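Side-chain contacts in flagellar motor switch protein FliG (Aquifex aeolicus, PDB 3HJL), which probably forms part of the rotor-mounted switch complex that sets the direction of flagellar rotation: residues E216-L219 with Q220-Q224; K32-E36 with E37-K41; E114-D117 with S118-A122; I89-L93 with A94-R98. All coordinates share one frame; numbering follows the deposited sequence.

Interaction 1. Residues E216-L219 with Q220-Q224; sequences ELIL and QSIGQ
Peptide units are the flat groups by which Glu-216 to Leu-219 meet Gln-220 to Gly-223. They do not stack face to face. Each carbonyl receives an N-H from one turn further on, as in any alpha helix. Gln-220 N donates to Glu-216 O at 3.0 Å. Gly-223 N reaches Leu-219 O at 2.8 Å, and Ile-222 N reaches Ile-218 O at 3.0 Å. The bond from Ser-221 N to Leu-217 O is weak, at 3.4 Å.

The main side-chain contact is between Ile-218 and Ile-222. They lie side by side and point the same way. The CG2 branch of Ile-218 meets the terminal CD1 of Ile-222 at 4.0 Å. Ile-222 has CG1 beside its backbone N (chi1 -74°), which brings that carbon 3.4 Å from Ile-218 O. The extended chi2 (178°) then carries CD1 back toward Ile-218. The contact is apolar and lies near the surface.

Both segments belong to helix 212-225. Leu-219 is buried against Ile-233, Arg-234 and Met-237 of helix 227-237. Glu-216 adds a salt bridge to Arg-234. Ile-218 and Leu-219 both touch Leu-207, which joins this turn to helix 199-209.

Interaction 2. Residues K32-E36 with E37-K41; sequences KELSE and EELQK
A capping box formed by Ser-35 and Glu-38 starts helix 36-47. Ser-35 is the N-cap. Its backbone N donates to Glu-38 OE1 at 2.8 Å, and the bond is nearly straight (169°). The donor comes to the anti side of that oxygen, 26° out of the carboxylate plane. In return Ser-35 OG accepts from Glu-38 N, but this bond is weak at 3.4 Å. The hydroxyl also makes a weak bond to Glu-38 OE1, 3.1 Å from OG. OE1 therefore takes both the N-H and the hydroxyl of one serine. Glu-38 reaches back because its CG lies beside the backbone N (chi1 -71°) and the chain is extended beyond CG.

A hydrophobic staple brackets the box. Leu-34, just before the cap, puts CD2 3.9 Å from CD2 of Leu-39. The two side chains meet at a slant. Leu-34 CG also rests 3.8 Å from Glu-38 OE1. In the backbone, Leu-39 N donates to Ser-35 O at 3.1 Å, and Gln-40 N to Glu-36 O at 3.0 Å.

Leu-34 is where the chain leaves helical geometry after helix 24-33. The contact thus forms the short corner between helix 24-33 and helix 36-47, with Leu-39 on the buried side of the second helix.

Interaction 3. Residues E114-D117 with S118-A122; sequences EKVD and SRILA
Ser-118 opens helix 118-125 directly after the N-cap, and Ser-118 CB lies 3.7 Å from Asp-117 C. Its OG bonds to Lys-144 and Glu-147 of helix 142-150.

Arg-119 follows, and it meets Asp-117 twice. Its backbone N donates to the anti lone pair of Asp-117 OD2 at 2.9 Å. This is the capping bond. Its guanidinium then grips the same carboxylate side-on. NE donates to OD2 at 3.1 Å, and NH2 to OD1 of Asp-117, also at 3.1 Å. Both nitrogens come to the syn sides, and the two planes are turned 38° apart. The bend at chi3 (-81°) turns the guanidinium back so that its NE/NH2 edge meets the carboxylate.

Ile-120 sets CG2 4.0 Å from Val-116 CG1, and its CD1 lies against Asp-117 CB. Its backbone N makes only a weak bond to Asp-117 O.

Leu-121 N donates to that same oxygen at 3.1 Å. Its side chain crosses Val-116 at a slant, with CD2 3.8 Å from CG1 of the valine. This pair is a hydrophobic staple.

OD2 thus holds a helix N-H and a cationic side chain together. The positive end of the helix and Arg-119 would both be expected to stabilise the negative charge of Asp-117.

Interaction 4. Residues I89-L93 with A94-R98; sequences IPPTL and AEKFR
Two torsions bring Thr-92 and Glu-95 together. OG1 of Thr-92 sits between its backbone N and carbonyl carbon (chi1 66°), facing the first turn of helix 93-114. Glu-95 holds CG beside its own N (chi1 -70°) and runs extended from there back to the start of the helix. The result is a capping box with Thr-92 as N-cap. Glu-95 N donates to Thr-92 OG1 at 3.2 Å, and Thr-92 N donates to Glu-95 OE1, also at 3.2 Å. The second donor meets the anti side of OE1, 33° out of the carboxylate plane. CB of Pro-91 touches the same oxygen at 3.5 Å.

Further on, Leu-93 and Phe-97 lie side by side and point the same way. CD2 of the leucine meets the ring atom CE2 of Phe-97 at 4.0 Å. Leu-93 O approaches the ring obliquely, 3.0 Å from Phe-97 CD2, and accepts from Phe-97 N at 2.8 Å. Lys-96 N bonds to Thr-92 O at 3.0 Å.

The other carboxylate oxygen, OE2 of Glu-95, accepts from the backbone N of Glu-54. One glutamate thus ties the start of helix 93-114 to the start of helix 54-70. Positioned at the N-terminal end of a helix, its negative charge is probably stabilised by the helix dipole.

The four contacts follow one another along an elongated all-helical chain, and none touches another. Interactions 1, 2 and 4 are surface contacts; interaction 3 is partly buried. Interactions 2 and 4 both lie in the N-terminal part of the protein, and both are capping boxes. Interactions 2 and 3 each add a hydrophobic staple; interaction 4 has a proline before the cap and a leucine-phenylalanine pair beyond it. The N-cap of interaction 3 is aspartate, not serine or threonine, salt-bridged to the arginine it caps, with no reciprocal glutamate. It stands where helix 93-114 gives way to helix 118-125. Interaction 1 alone lies within a continuing helix; only Leu-219 is buried, and its side-chain contact is apolar.

Interaction 1. Residues E216-L219 with Q220-Q224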
# COMPACT_ATOMS: atom_id res chain seq x y z
N GLU A 216 26.37 -19.82 10.90
CA GLU A 216 25.29 -20.81 10.73
C GLU A 216 24.14 -20.61 11.72
O GLU A 216 22.99 -20.85 11.36
CB GLU A 216 25.83 -22.24 10.83
CG GLU A 216 26.76 -22.62 9.68
CD GLU A 216 26.03 -22.74 8.36
OE1 GLU A 216 25.17 -23.64 8.26
OE2 GLU A 216 26.32 -21.95 7.42
N LEU A 217 24.45 -20.20 12.95
CA LEU A 217 23.41 -19.91 13.95
C LEU A 217 22.56 -18.69 13.57
O LEU A 217 21.36 -18.68 13.83
CB LEU A 217 24.00 -19.76 15.37
CG LEU A 217 24.06 -21.05 16.20
CD1 LEU A 217 24.81 -22.18 15.48
CD2 LEU A 217 24.69 -20.79 17.56
N ILE A 218 23.18 -17.68 12.96
CA ILE A 218 22.45 -16.50 12.49
C ILE A 218 21.51 -16.86 11.34
O ILE A 218 20.33 -16.50 11.36
CB ILE A 218 23.41 -15.37 12.01
CG1 ILE A 218 24.09 -14.71 13.22
CG2 ILE A 218 22.64 -14.30 11.24
CD1 ILE A 218 25.19 -13.77 12.84
N LEU A 219 22.05 -17.56 10.34
CA LEU A 219 21.28 -17.95 9.15
C LEU A 219 20.10 -18.86 9.49
O LEU A 219 19.00 -18.67 8.95
CB LEU A 219 22.19 -18.64 8.12
CG LEU A 219 23.18 -17.76 7.35
CD1 LEU A 219 24.26 -18.62 6.68
CD2 LEU A 219 22.43 -16.91 6.32
N GLN A 220 20.32 -19.82 10.39
CA GLN A 220 19.27 -20.76 10.83
C GLN A 220 18.08 -20.01 11.43
O GLN A 220 16.94 -20.28 11.08
CB GLN A 220 19.82 -21.76 11.86
CG GLN A 220 19.00 -23.04 12.01
CD GLN A 220 19.24 -24.07 10.89
OE1 GLN A 220 18.74 -25.20 10.96
NE2 GLN A 220 20.00 -23.69 9.86
N SER A 221 18.37 -19.06 12.32
CA SER A 221 17.34 -18.22 12.95
C SER A 221 16.60 -17.35 11.94
O SER A 221 15.38 -17.15 12.06
CB SER A 221 17.98 -17.34 14.03
OG SER A 221 17.02 -16.51 14.67
N ILE A 222 17.33 -16.80 10.96
CA ILE A 222 16.71 -16.02 9.88
C ILE A 222 15.79 -16.89 9.03
O ILE A 222 14.72 -16.44 8.64
CB ILE A 222 17.78 -15.34 8.97
CG1 ILE A 222 18.42 -14.16 9.71
CG2 ILE A 222 17.15 -14.85 7.67
CD1 ILE A 222 19.50 -13.46 8.94
N GLY A 223 16.21 -18.13 8.80
CA GLY A 223 15.42 -19.09 8.02
C GLY A 223 14.12 -19.55 8.67
O GLY A 223 13.16 -19.84 7.97
N GLN A 224 14.12 -19.65 10.00
CA GLN A 224 12.92 -20.05 10.75
C GLN A 224 11.77 -19.03 10.63
O GLN A 224 10.62 -19.41 10.41
CB GLN A 224 13.26 -20.28 12.23
CG GLN A 224 14.04 -21.57 12.48
CD GLN A 224 14.42 -21.77 13.94
OE1 GLN A 224 14.78 -20.83 14.65
NE2 GLN A 224 14.36 -23.02 14.40

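Interaction 2. Residues K32-E36 with E37-K41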
# COMPACT_ATOMS: atom_id res chain seq x y z
N LYS A 32 -52.47 21.93 11.76
CA LYS A 32 -53.68 22.73 11.99
C LYS A 32 -54.80 21.96 12.69
O LYS A 32 -55.50 22.51 13.55
CB LYS A 32 -54.19 23.30 10.65
CG LYS A 32 -53.30 24.39 10.06
CD LYS A 32 -53.53 24.57 8.55
CE LYS A 32 -54.94 25.03 8.23
NZ LYS A 32 -55.12 25.27 6.77
N GLU A 33 -54.99 20.69 12.31
CA GLU A 33 -56.02 19.82 12.91
C GLU A 33 -55.63 19.30 14.30
O GLU A 33 -56.48 19.10 15.15
CB GLU A 33 -56.29 18.62 12.01
CG GLU A 33 -56.93 18.95 10.69
CD GLU A 33 -57.29 17.71 9.93
OE1 GLU A 33 -58.20 16.98 10.38
OE2 GLU A 33 -56.68 17.45 8.87
N LEU A 34 -54.35 19.01 14.48
CA LEU A 34 -53.82 18.54 15.76
C LEU A 34 -53.76 19.68 16.79
O LEU A 34 -53.45 20.82 16.45
CB LEU A 34 -52.40 17.96 15.58
CG LEU A 34 -52.19 16.46 15.38
CD1 LEU A 34 -53.24 15.79 14.54
CD2 LEU A 34 -50.79 16.24 14.80
N SER A 35 -54.02 19.34 18.05
CA SER A 35 -53.91 20.28 19.17
C SER A 35 -52.44 20.41 19.57
O SER A 35 -51.58 19.70 19.03
CB SER A 35 -54.70 19.76 20.37
OG SER A 35 -54.15 18.54 20.84
N GLU A 36 -52.15 21.30 20.52
CA GLU A 36 -50.77 21.53 20.97
C GLU A 36 -50.23 20.32 21.76
O GLU A 36 -49.06 19.95 21.62
CB GLU A 36 -50.67 22.82 21.79
CG GLU A 36 -49.24 23.30 22.13
CD GLU A 36 -48.39 23.61 20.89
OE1 GLU A 36 -47.15 23.48 20.98
OE2 GLU A 36 -48.95 23.98 19.84
N GLU A 37 -51.10 19.71 22.57
CA GLU A 37 -50.75 18.49 23.34
C GLU A 37 -50.33 17.34 22.40
O GLU A 37 -49.32 16.67 22.64
CB GLU A 37 -51.93 18.06 24.22
CG GLU A 37 -51.61 16.95 25.22
CD GLU A 37 -52.76 16.66 26.18
OE1 GLU A 37 -53.17 15.48 26.30
OE2 GLU A 37 -53.27 17.61 26.82
N GLU A 38 -51.10 17.15 21.33
CA GLU A 38 -50.84 16.11 20.34
C GLU A 38 -49.54 16.32 19.59
O GLU A 38 -48.73 15.40 19.48
CB GLU A 38 -52.01 16.02 19.35
CG GLU A 38 -53.26 15.44 19.99
CD GLU A 38 -54.53 15.66 19.19
OE1 GLU A 38 -54.58 16.61 18.39
OE2 GLU A 38 -55.51 14.92 19.42
N LEU A 39 -49.35 17.55 19.08
CA LEU A 39 -48.10 17.92 18.42
C LEU A 39 -46.87 17.71 19.31
O LEU A 39 -45.83 17.23 18.84
CB LEU A 39 -48.15 19.38 17.93
CG LEU A 39 -49.01 19.65 16.69
CD1 LEU A 39 -49.35 21.14 16.57
CD2 LEU A 39 -48.31 19.15 15.43
N GLN A 40 -46.99 18.05 20.60
CA GLN A 40 -45.89 17.84 21.56
C GLN A 40 -45.64 16.36 21.88
O GLN A 40 -44.51 15.98 22.14
CB GLN A 40 -46.13 18.63 22.86
CG GLN A 40 -46.02 20.16 22.72
CD GLN A 40 -44.69 20.65 22.15
OE1 GLN A 40 -44.66 21.52 21.28
NE2 GLN A 40 -43.58 20.06 22.62
N LYS A 41 -46.70 15.54 21.91
CA LYS A 41 -46.52 14.10 22.06
C LYS A 41 -45.73 13.56 20.86
O LYS A 41 -44.80 12.78 21.03
CB LYS A 41 -47.85 13.35 22.20
CG LYS A 41 -48.49 13.44 23.58
CD LYS A 41 -49.58 12.38 23.81
CE LYS A 41 -50.83 12.62 22.98
NZ LYS A 41 -51.59 13.82 23.42

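Interaction 3. Residues E114-D117 with S118-A122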
# COMPACT_ATOMS: atom_id res chain seq x y z
N GLU A 114 2.96 17.82 8.56
CA GLU A 114 3.42 18.96 9.36
C GLU A 114 4.91 18.80 9.77
O GLU A 114 5.60 19.78 10.00
CB GLU A 114 2.56 19.10 10.63
CG GLU A 114 2.01 20.51 10.89
CD GLU A 114 0.79 20.83 10.05
OE1 GLU A 114 0.61 20.18 9.01
OE2 GLU A 114 0.02 21.75 10.42
N LYS A 115 5.37 17.56 9.90
CA LYS A 115 6.78 17.29 10.19
C LYS A 115 7.71 17.54 9.00
O LYS A 115 8.91 17.75 9.19
CB LYS A 115 6.96 15.85 10.64
CG LYS A 115 6.31 15.54 11.98
CD LYS A 115 6.42 14.05 12.28
CE LYS A 115 5.47 13.62 13.38
NZ LYS A 115 5.56 12.14 13.56
N VAL A 116 7.17 17.52 7.78
CA VAL A 116 7.99 17.62 6.58
C VAL A 116 8.40 19.07 6.34
O VAL A 116 7.63 19.97 6.55
CB VAL A 116 7.24 17.07 5.34
CG1 VAL A 116 8.15 17.10 4.10
CG2 VAL A 116 6.76 15.64 5.60
N ASP A 117 9.67 19.27 5.96
CA ASP A 117 10.20 20.60 5.67
C ASP A 117 9.32 21.29 4.61
O ASP A 117 9.06 20.73 3.55
CB ASP A 117 11.63 20.45 5.16
CG ASP A 117 12.36 21.77 5.06
OD1 ASP A 117 13.32 21.94 5.83
OD2 ASP A 117 11.98 22.63 4.23
N SER A 118 8.86 22.51 4.91
CA SER A 118 7.97 23.28 4.02
C SER A 118 8.54 23.58 2.62
O SER A 118 7.77 23.83 1.69
CB SER A 118 7.55 24.58 4.70
OG SER A 118 6.75 24.31 5.85
N ARG A 119 9.87 23.59 2.49
CA ARG A 119 10.52 23.72 1.18
C ARG A 119 10.24 22.48 0.32
O ARG A 119 10.02 22.60 -0.89
CB ARG A 119 12.03 23.91 1.32
CG ARG A 119 12.43 25.22 1.98
CD ARG A 119 13.92 25.28 2.29
NE ARG A 119 14.27 24.58 3.53
CZ ARG A 119 15.51 24.50 4.03
NH1 ARG A 119 16.54 25.11 3.44
NH2 ARG A 119 15.71 23.84 5.17
N ILE A 120 10.25 21.31 0.95
CA ILE A 120 9.95 20.05 0.28
C ILE A 120 8.47 19.98 -0.12
O ILE A 120 8.15 19.58 -1.24
CB ILE A 120 10.35 18.82 1.16
CG1 ILE A 120 11.88 18.79 1.37
CG2 ILE A 120 9.85 17.51 0.53
CD1 ILE A 120 12.36 17.77 2.37
N LEU A 121 7.59 20.40 0.79
CA LEU A 121 6.15 20.43 0.50
C LEU A 121 5.83 21.44 -0.61
O LEU A 121 5.07 21.13 -1.52
CB LEU A 121 5.35 20.74 1.78
CG LEU A 121 5.45 19.73 2.94
CD1 LEU A 121 4.73 20.20 4.18
CD2 LEU A 121 4.92 18.39 2.55
N ALA A 122 6.42 22.64 -0.54
CA ALA A 122 6.26 23.67 -1.59
C ALA A 122 6.72 23.15 -2.95
O ALA A 122 6.01 23.30 -3.95
CB ALA A 122 7.03 24.94 -1.23

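Interaction 4. Residues I89-L93 with A94-R98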
# COMPACT_ATOMS: atom_id res chain seq x y z
N ILE A 89 -34.21 10.23 12.62
CA ILE A 89 -33.75 9.01 13.29
C ILE A 89 -32.23 9.15 13.55
O ILE A 89 -31.46 9.20 12.59
CB ILE A 89 -34.01 7.74 12.42
CG1 ILE A 89 -35.49 7.65 12.00
CG2 ILE A 89 -33.59 6.47 13.18
CD1 ILE A 89 -35.83 6.44 11.13
N PRO A 90 -31.80 9.20 14.84
CA PRO A 90 -30.38 9.46 15.13
C PRO A 90 -29.42 8.31 14.75
O PRO A 90 -29.86 7.18 14.58
CB PRO A 90 -30.36 9.69 16.64
CG PRO A 90 -31.53 8.94 17.14
CD PRO A 90 -32.58 8.99 16.08
N PRO A 91 -28.11 8.62 14.61
CA PRO A 91 -27.14 7.59 14.27
C PRO A 91 -26.68 6.80 15.49
O PRO A 91 -26.84 7.26 16.62
CB PRO A 91 -25.98 8.40 13.69
CG PRO A 91 -26.02 9.68 14.42
CD PRO A 91 -27.46 9.94 14.77
N THR A 92 -26.11 5.62 15.25
CA THR A 92 -25.68 4.71 16.32
C THR A 92 -24.30 5.14 16.86
O THR A 92 -23.59 5.90 16.20
CB THR A 92 -25.57 3.25 15.80
OG1 THR A 92 -24.53 3.17 14.83
CG2 THR A 92 -26.86 2.80 15.16
N LEU A 93 -23.95 4.65 18.05
CA LEU A 93 -22.63 4.90 18.65
C LEU A 93 -21.51 4.40 17.76
O LEU A 93 -20.46 5.02 17.68
CB LEU A 93 -22.48 4.24 20.05
CG LEU A 93 -22.99 4.99 21.28
CD1 LEU A 93 -22.87 4.11 22.53
CD2 LEU A 93 -22.21 6.27 21.48
N ALA A 94 -21.73 3.23 17.14
CA ALA A 94 -20.78 2.65 16.19
C ALA A 94 -20.47 3.62 15.04
O ALA A 94 -19.31 3.83 14.70
CB ALA A 94 -21.32 1.37 15.63
N GLU A 95 -21.52 4.21 14.47
CA GLU A 95 -21.37 5.20 13.39
C GLU A 95 -20.66 6.46 13.86
O GLU A 95 -19.83 7.01 13.13
CB GLU A 95 -22.73 5.54 12.76
CG GLU A 95 -23.28 4.36 11.96
CD GLU A 95 -24.70 4.55 11.46
OE1 GLU A 95 -25.48 5.30 12.09
OE2 GLU A 95 -25.05 3.90 10.46
N LYS A 96 -20.96 6.91 15.08
CA LYS A 96 -20.25 8.04 15.70
C LYS A 96 -18.77 7.72 15.90
O LYS A 96 -17.92 8.56 15.67
CB LYS A 96 -20.88 8.42 17.04
CG LYS A 96 -22.31 8.99 16.95
CD LYS A 96 -22.99 8.97 18.32
CE LYS A 96 -24.20 9.89 18.38
NZ LYS A 96 -24.92 9.78 19.70
N PHE A 97 -18.47 6.50 16.32
CA PHE A 97 -17.08 6.05 16.49
C PHE A 97 -16.34 5.99 15.15
O PHE A 97 -15.18 6.38 15.06
CB PHE A 97 -17.04 4.67 17.16
CG PHE A 97 -17.38 4.67 18.65
CD1 PHE A 97 -17.00 3.58 19.42
CD2 PHE A 97 -18.01 5.75 19.29
CE1 PHE A 97 -17.29 3.54 20.79
CE2 PHE A 97 -18.30 5.70 20.66
CZ PHE A 97 -17.93 4.61 21.41
N ARG A 98 -17.01 5.48 14.11
CA ARG A 98 -16.43 5.42 12.76
C ARG A 98 -16.00 6.80 12.27
O ARG A 98 -14.88 6.96 11.83
CB ARG A 98 -17.43 4.80 11.78
CG ARG A 98 -16.99 4.82 10.32
CD ARG A 98 -17.94 4.06 9.41
NE ARG A 98 -17.93 2.62 9.68
CZ ARG A 98 -18.89 1.93 10.32
NH1 ARG A 98 -20.05 2.48 10.70
NH2 ARG A 98 -18.71 0.63 10.51